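Local structure of polyprenyl synthetase (Zymomonas mobilis subsp. mobilis, 4KKM) at residues A90-M95 with E151-T156; P158-E163 with G218-R223. The protein probably joins allylic prenyl diphosphates to isopentenyl diphosphate, building farnesyl diphosphate and perhaps longer chains with the help of divalent metal ions. All blocks are in the same frame, centred on the assembly; numbering follows the deposited sequence.

Interaction 1. Residues A90-M95 with E151-T156; sequences ALRVGM and EEKIHT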
loop_
_atom_site.group_PDB
_atom_site.type_symbol
_atom_site.label_atom_id
_atom_site.label_comp_id
_atom_site.label_asym_id
_atom_site.label_seq_id
_atom_site.Cartn_x
_atom_site.Cartn_y
_atom_site.Cartn_z
ATOM N N ALA B 90 -3.389 -20.709 -2.514
ATOM C CA ALA B 90 -2.052 -20.517 -1.950
ATOM C C ALA B 90 -1.166 -19.703 -2.892
ATOM O O ALA B 90 -0.471 -18.778 -2.465
ATOM C CB ALA B 90 -1.403 -21.867 -1.637
ATOM N N LEU B 91 -1.210 -20.036 -4.178
ATOM C CA LEU B 91 -0.446 -19.290 -5.173
ATOM C C LEU B 91 -0.856 -17.816 -5.253
ATOM O O LEU B 91 -0.007 -16.943 -5.440
ATOM C CB LEU B 91 -0.565 -19.949 -6.552
ATOM C CG LEU B 91 0.306 -21.188 -6.786
ATOM C CD1 LEU B 91 -0.160 -21.937 -8.033
ATOM C CD2 LEU B 91 1.771 -20.786 -6.900
ATOM N N ARG B 92 -2.148 -17.535 -5.116
ATOM C CA ARG B 92 -2.621 -16.147 -5.162
ATOM C C ARG B 92 -2.137 -15.347 -3.952
ATOM O O ARG B 92 -1.821 -14.160 -4.061
ATOM C CB ARG B 92 -4.151 -16.088 -5.251
ATOM C CG ARG B 92 -4.730 -16.665 -6.542
ATOM C CD ARG B 92 -6.151 -16.167 -6.793
ATOM N NE ARG B 92 -6.159 -14.716 -6.955
ATOM C CZ ARG B 92 -5.851 -14.081 -8.084
ATOM N NH1 ARG B 92 -5.529 -14.767 -9.175
ATOM N NH2 ARG B 92 -5.871 -12.753 -8.120
ATOM N N VAL B 93 -2.094 -15.997 -2.795
ATOM C CA VAL B 93 -1.505 -15.370 -1.614
ATOM C C VAL B 93 -0.017 -15.144 -1.877
ATOM O O VAL B 93 0.540 -14.115 -1.499
ATOM C CB VAL B 93 -1.725 -16.223 -0.340
ATOM C CG1 VAL B 93 -0.960 -15.637 0.879
ATOM C CG2 VAL B 93 -3.226 -16.372 -0.051
ATOM N N GLY B 94 0.613 -16.102 -2.548
ATOM C CA GLY B 94 1.986 -15.938 -2.983
ATOM C C GLY B 94 2.130 -14.709 -3.870
ATOM O O GLY B 94 3.060 -13.921 -3.697
ATOM N N MET B 95 1.209 -14.524 -4.811
ATOM C CA MET B 95 1.262 -13.327 -5.656
ATOM C C MET B 95 1.169 -12.054 -4.819
ATOM O O MET B 95 1.898 -11.091 -5.058
ATOM C CB MET B 95 0.171 -13.319 -6.732
ATOM C CG MET B 95 0.131 -12.013 -7.535
ATOM S SD MET B 95 -0.815 -12.108 -9.075
ATOM C CE MET B 95 -2.397 -12.698 -8.469
ATOM N N GLU B 151 -10.144 -10.720 -2.197
ATOM C CA GLU B 151 -11.059 -11.468 -3.065
ATOM C C GLU B 151 -11.448 -12.855 -2.545
ATOM O O GLU B 151 -10.661 -13.539 -1.891
ATOM C CB GLU B 151 -10.480 -11.590 -4.474
ATOM C CG GLU B 151 -10.214 -10.264 -5.151
ATOM C CD GLU B 151 -9.829 -10.433 -6.605
ATOM O OE1 GLU B 151 -9.308 -11.511 -6.958
ATOM O OE2 GLU B 151 -10.060 -9.497 -7.395
ATOM N N GLU B 152 -12.668 -13.276 -2.869
ATOM C CA GLU B 152 -13.188 -14.566 -2.421
ATOM C C GLU B 152 -12.371 -15.760 -2.927
ATOM O O GLU B 152 -12.305 -16.803 -2.269
ATOM C CB GLU B 152 -14.649 -14.712 -2.859
ATOM N N LYS B 153 -11.765 -15.606 -4.103
ATOM C CA LYS B 153 -10.844 -16.601 -4.659
ATOM C C LYS B 153 -9.829 -17.111 -3.635
ATOM O O LYS B 153 -9.351 -18.239 -3.738
ATOM C CB LYS B 153 -10.055 -16.001 -5.829
ATOM C CG LYS B 153 -10.875 -15.549 -7.016
ATOM C CD LYS B 153 -9.968 -15.031 -8.123
ATOM C CE LYS B 153 -10.764 -14.548 -9.320
ATOM N NZ LYS B 153 -9.879 -14.310 -10.494
ATOM N N ILE B 154 -9.483 -16.261 -2.671
ATOM C CA ILE B 154 -8.466 -16.581 -1.665
ATOM C C ILE B 154 -8.968 -17.600 -0.660
ATOM O O ILE B 154 -8.336 -18.635 -0.447
ATOM C CB ILE B 154 -8.023 -15.315 -0.909
ATOM C CG1 ILE B 154 -7.436 -14.309 -1.902
ATOM C CG2 ILE B 154 -7.014 -15.657 0.193
ATOM C CD1 ILE B 154 -6.248 -14.843 -2.667
ATOM N N HIS B 155 -10.105 -17.297 -0.043
ATOM C CA HIS B 155 -10.730 -18.217 0.907
ATOM C C HIS B 155 -12.173 -17.808 1.135
ATOM O O HIS B 155 -12.472 -16.626 1.281
ATOM C CB HIS B 155 -9.973 -18.225 2.241
ATOM C CG HIS B 155 -10.193 -19.465 3.051
ATOM N ND1 HIS B 155 -11.386 -19.743 3.683
ATOM C CD2 HIS B 155 -9.371 -20.506 3.330
ATOM C CE1 HIS B 155 -11.291 -20.896 4.318
ATOM N NE2 HIS B 155 -10.075 -21.380 4.122
ATOM N N THR B 156 -13.069 -18.789 1.168
ATOM C CA THR B 156 -14.484 -18.509 1.369
ATOM C C THR B 156 -14.724 -17.890 2.743
ATOM O O THR B 156 -15.574 -17.016 2.895
ATOM C CB THR B 156 -15.341 -19.774 1.188
ATOM O OG1 THR B 156 -14.953 -20.756 2.153
ATOM C CG2 THR B 156 -15.140 -20.346 -0.204
HETATM O O HOH W 1 -7.288 -12.667 -5.581
#
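In the mainly helical fold of the polyprenyl synthetases, the turn that follows helix 131-150 leans on the first part of helix 87-109, and Arg92 meets Glu151, Lys153 and Ile154. The bend at chi3 (62°) turns the end of Arg92 to run along its own helix, which sets NE toward the water that Glu151 shares. That water accepts from Arg92 NE at 2.7 Å and donates to Glu151 OE1 at 2.7 Å, at the guanidinium edge and in its plane. The direct salt bridge is long, with Arg92 NH2 3.8 Å from Glu151 OE1, and the oxygen sits well out of the guanidinium plane, so charge alone acts. Lys153 lays its CD over one guanidinium face, 4.0 Å from Arg92 NE. Nearer the backbone of Arg92, Ile154 CD1 packs on Arg92 CB at 3.6 Å, and its CG2 reaches Val93 CG2 at 3.9 Å. A leucine here would probably leave the water without the N-H it accepts and the Glu151 carboxylate without its cationic partner. Helix 24-45 supplies Gln45, whose OE1 takes a hydrogen bond from Arg92 NH2, while Leu164 of helix 158-172 touches both Val93 and Ile154, and Phe213 of helix 208-221 packs on Val93.

Interaction 2. Residues P158-E163 with G218-R223; sequences PHVRLE and GAIMGR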
loop_
_atom_site.group_PDB
_atom_site.type_symbol
_atom_site.label_atom_id
_atom_site.label_comp_id
_atom_site.label_asym_id
_atom_site.label_seq_id
_atom_site.Cartn_x
_atom_site.Cartn_y
_atom_site.Cartn_z
ATOM N N PRO B 158 -14.332 -15.384 5.447
ATOM C CA PRO B 158 -13.946 -13.969 5.505
ATOM C C PRO B 158 -12.896 -13.671 6.572
ATOM O O PRO B 158 -12.112 -12.733 6.409
ATOM C CB PRO B 158 -15.263 -13.257 5.842
ATOM C CG PRO B 158 -16.133 -14.311 6.448
ATOM C CD PRO B 158 -15.761 -15.577 5.747
ATOM N N HIS B 159 -12.877 -14.452 7.648
ATOM C CA HIS B 159 -11.893 -14.234 8.703
ATOM C C HIS B 159 -10.495 -14.616 8.248
ATOM O O HIS B 159 -9.519 -14.010 8.673
ATOM C CB HIS B 159 -12.266 -14.987 9.984
ATOM C CG HIS B 159 -13.491 -14.450 10.660
ATOM N ND1 HIS B 159 -13.496 -13.239 11.330
ATOM C CD2 HIS B 159 -14.739 -14.944 10.766
ATOM C CE1 HIS B 159 -14.701 -13.021 11.815
ATOM N NE2 HIS B 159 -15.480 -14.036 11.493
ATOM N N VAL B 160 -10.399 -15.625 7.389
ATOM C CA VAL B 160 -9.111 -15.995 6.817
ATOM C C VAL B 160 -8.540 -14.812 6.052
ATOM O O VAL B 160 -7.384 -14.428 6.253
ATOM C CB VAL B 160 -9.219 -17.193 5.861
ATOM C CG1 VAL B 160 -7.903 -17.388 5.087
ATOM C CG2 VAL B 160 -9.595 -18.443 6.628
ATOM N N ARG B 161 -9.369 -14.223 5.192
ATOM C CA ARG B 161 -8.942 -13.091 4.373
ATOM C C ARG B 161 -8.559 -11.875 5.208
ATOM O O ARG B 161 -7.548 -11.233 4.940
ATOM C CB ARG B 161 -10.021 -12.722 3.346
ATOM C CG ARG B 161 -9.984 -13.580 2.093
ATOM C CD ARG B 161 -11.123 -13.240 1.155
ATOM N NE ARG B 161 -12.367 -13.875 1.574
ATOM C CZ ARG B 161 -13.574 -13.467 1.204
ATOM N NH1 ARG B 161 -13.703 -12.409 0.413
ATOM N NH2 ARG B 161 -14.653 -14.110 1.634
ATOM N N LEU B 162 -9.369 -11.556 6.214
ATOM C CA LEU B 162 -9.057 -10.451 7.119
ATOM C C LEU B 162 -7.756 -10.673 7.894
ATOM O O LEU B 162 -6.969 -9.744 8.072
ATOM C CB LEU B 162 -10.202 -10.212 8.106
ATOM C CG LEU B 162 -11.372 -9.382 7.583
ATOM C CD1 LEU B 162 -12.382 -9.135 8.688
ATOM C CD2 LEU B 162 -10.873 -8.066 7.017
ATOM N N GLU B 163 -7.547 -11.894 8.376
ATOM C CA GLU B 163 -6.319 -12.214 9.100
ATOM C C GLU B 163 -5.097 -12.028 8.202
ATOM O O GLU B 163 -4.063 -11.519 8.644
ATOM C CB GLU B 163 -6.363 -13.638 9.669
ATOM C CG GLU B 163 -7.311 -13.801 10.857
ATOM C CD GLU B 163 -7.432 -15.243 11.333
ATOM O OE1 GLU B 163 -6.414 -15.963 11.328
ATOM O OE2 GLU B 163 -8.550 -15.659 11.703
ATOM N N GLY B 218 0.348 -19.476 5.765
ATOM C CA GLY B 218 0.075 -20.900 5.670
ATOM C C GLY B 218 -0.761 -21.390 6.835
ATOM O O GLY B 218 -1.718 -22.147 6.657
ATOM N N ALA B 219 -0.400 -20.944 8.034
ATOM C CA ALA B 219 -1.143 -21.288 9.239
ATOM C C ALA B 219 -2.562 -20.734 9.187
ATOM O O ALA B 219 -3.513 -21.409 9.570
ATOM C CB ALA B 219 -0.418 -20.771 10.472
ATOM N N ILE B 220 -2.692 -19.500 8.709
ATOM C CA ILE B 220 -3.988 -18.842 8.587
ATOM C C ILE B 220 -4.877 -19.559 7.564
ATOM O O ILE B 220 -6.039 -19.868 7.847
ATOM C CB ILE B 220 -3.813 -17.347 8.224
ATOM C CG1 ILE B 220 -3.229 -16.581 9.415
ATOM C CG2 ILE B 220 -5.136 -16.717 7.796
ATOM C CD1 ILE B 220 -2.773 -15.162 9.072
ATOM N N MET B 221 -4.315 -19.849 6.392
ATOM C CA MET B 221 -5.045 -20.549 5.339
ATOM C C MET B 221 -5.423 -21.956 5.791
ATOM O O MET B 221 -6.412 -22.523 5.326
ATOM C CB MET B 221 -4.235 -20.597 4.033
ATOM C CG MET B 221 -4.069 -19.239 3.323
ATOM S SD MET B 221 -5.566 -18.705 2.464
ATOM C CE MET B 221 -5.496 -19.756 1.016
ATOM N N GLY B 222 -4.643 -22.510 6.713
ATOM C CA GLY B 222 -4.888 -23.853 7.203
ATOM C C GLY B 222 -5.724 -23.920 8.468
ATOM O O GLY B 222 -5.899 -24.999 9.034
ATOM N N ARG B 223 -6.228 -22.768 8.911
ATOM C CA ARG B 223 -7.007 -22.649 10.151
ATOM C C ARG B 223 -6.306 -23.316 11.328
ATOM O O ARG B 223 -6.934 -24.045 12.090
ATOM C CB ARG B 223 -8.419 -23.248 10.009
ATOM C CG ARG B 223 -9.266 -22.723 8.864
ATOM C CD ARG B 223 -9.027 -21.245 8.594
ATOM N NE ARG B 223 -9.573 -20.341 9.609
ATOM C CZ ARG B 223 -8.908 -19.315 10.142
ATOM N NH1 ARG B 223 -7.649 -19.062 9.785
ATOM N NH2 ARG B 223 -9.501 -18.541 11.046
#
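The carbonyl oxygen of Ile220 is gripped twice by Arg223, a worked case of a helix end closed by its own next residues. Arg223 N reaches Ile220 O at 3.1 Å, and the side chain curls back, bent at chi2 and chi3 (-35° and -72°), to bring Arg223 NH1 within 2.6 Å of Ile220 O, on a lone pair in the carbonyl plane. With its positive phi, Arg223 is the C-prime residue of a Schellman motif. Held thus, the guanidinium lies against the start of helix 158-172. Arg223 NH2 donates to Glu163 OE2 at 3.1 Å in a salt bridge with an N-H...O angle of 154°; the oxygen is approached on its syn side, though from out of the carboxylate plane. Over one guanidinium face lies Val160 CG2, 3.5 Å from Arg223 NE and as near to CD, so the valine methyl covers the arginine while the acid takes its edge. The other valine methyl, Val160 CG1, meets Met221 SD at 3.8 Å and Ile220 CG2 at 3.9 Å. Ile220 CG2 also lies 3.6 Å from Val160 O and reaches Glu163 CB. The contact fastens the end of helix 208-221 to the first turns of helix 158-172, with Leu164 of the latter touching Ile220 and Met221, and helix 226-253 packing on Ala219. Leu162 of the second subunit packs on Pro158 and Arg161.

Going from the N terminus, helix 87-109 supplies the first half of interaction 1, and the chain passes through a mostly helical stretch before the turn at 151-156 closes it. Interaction 2 opens almost at once, at the start of helix 158-172, and closes at the end of helix 208-221. The two closures follow in series, neither nested nor crossed, yet the centres of the two contacts lie about 10 Å apart. Interaction 1 ties helix 87-109 to the turn, and interaction 2 ties helix 158-172 to the end of helix 208-221, away from the calcium ion held by Asp108 and Asp114. Arg161 joins them, with NH2 probably hydrogen-bonded to Thr156 O, and Met221 CE packs against Ile154 O.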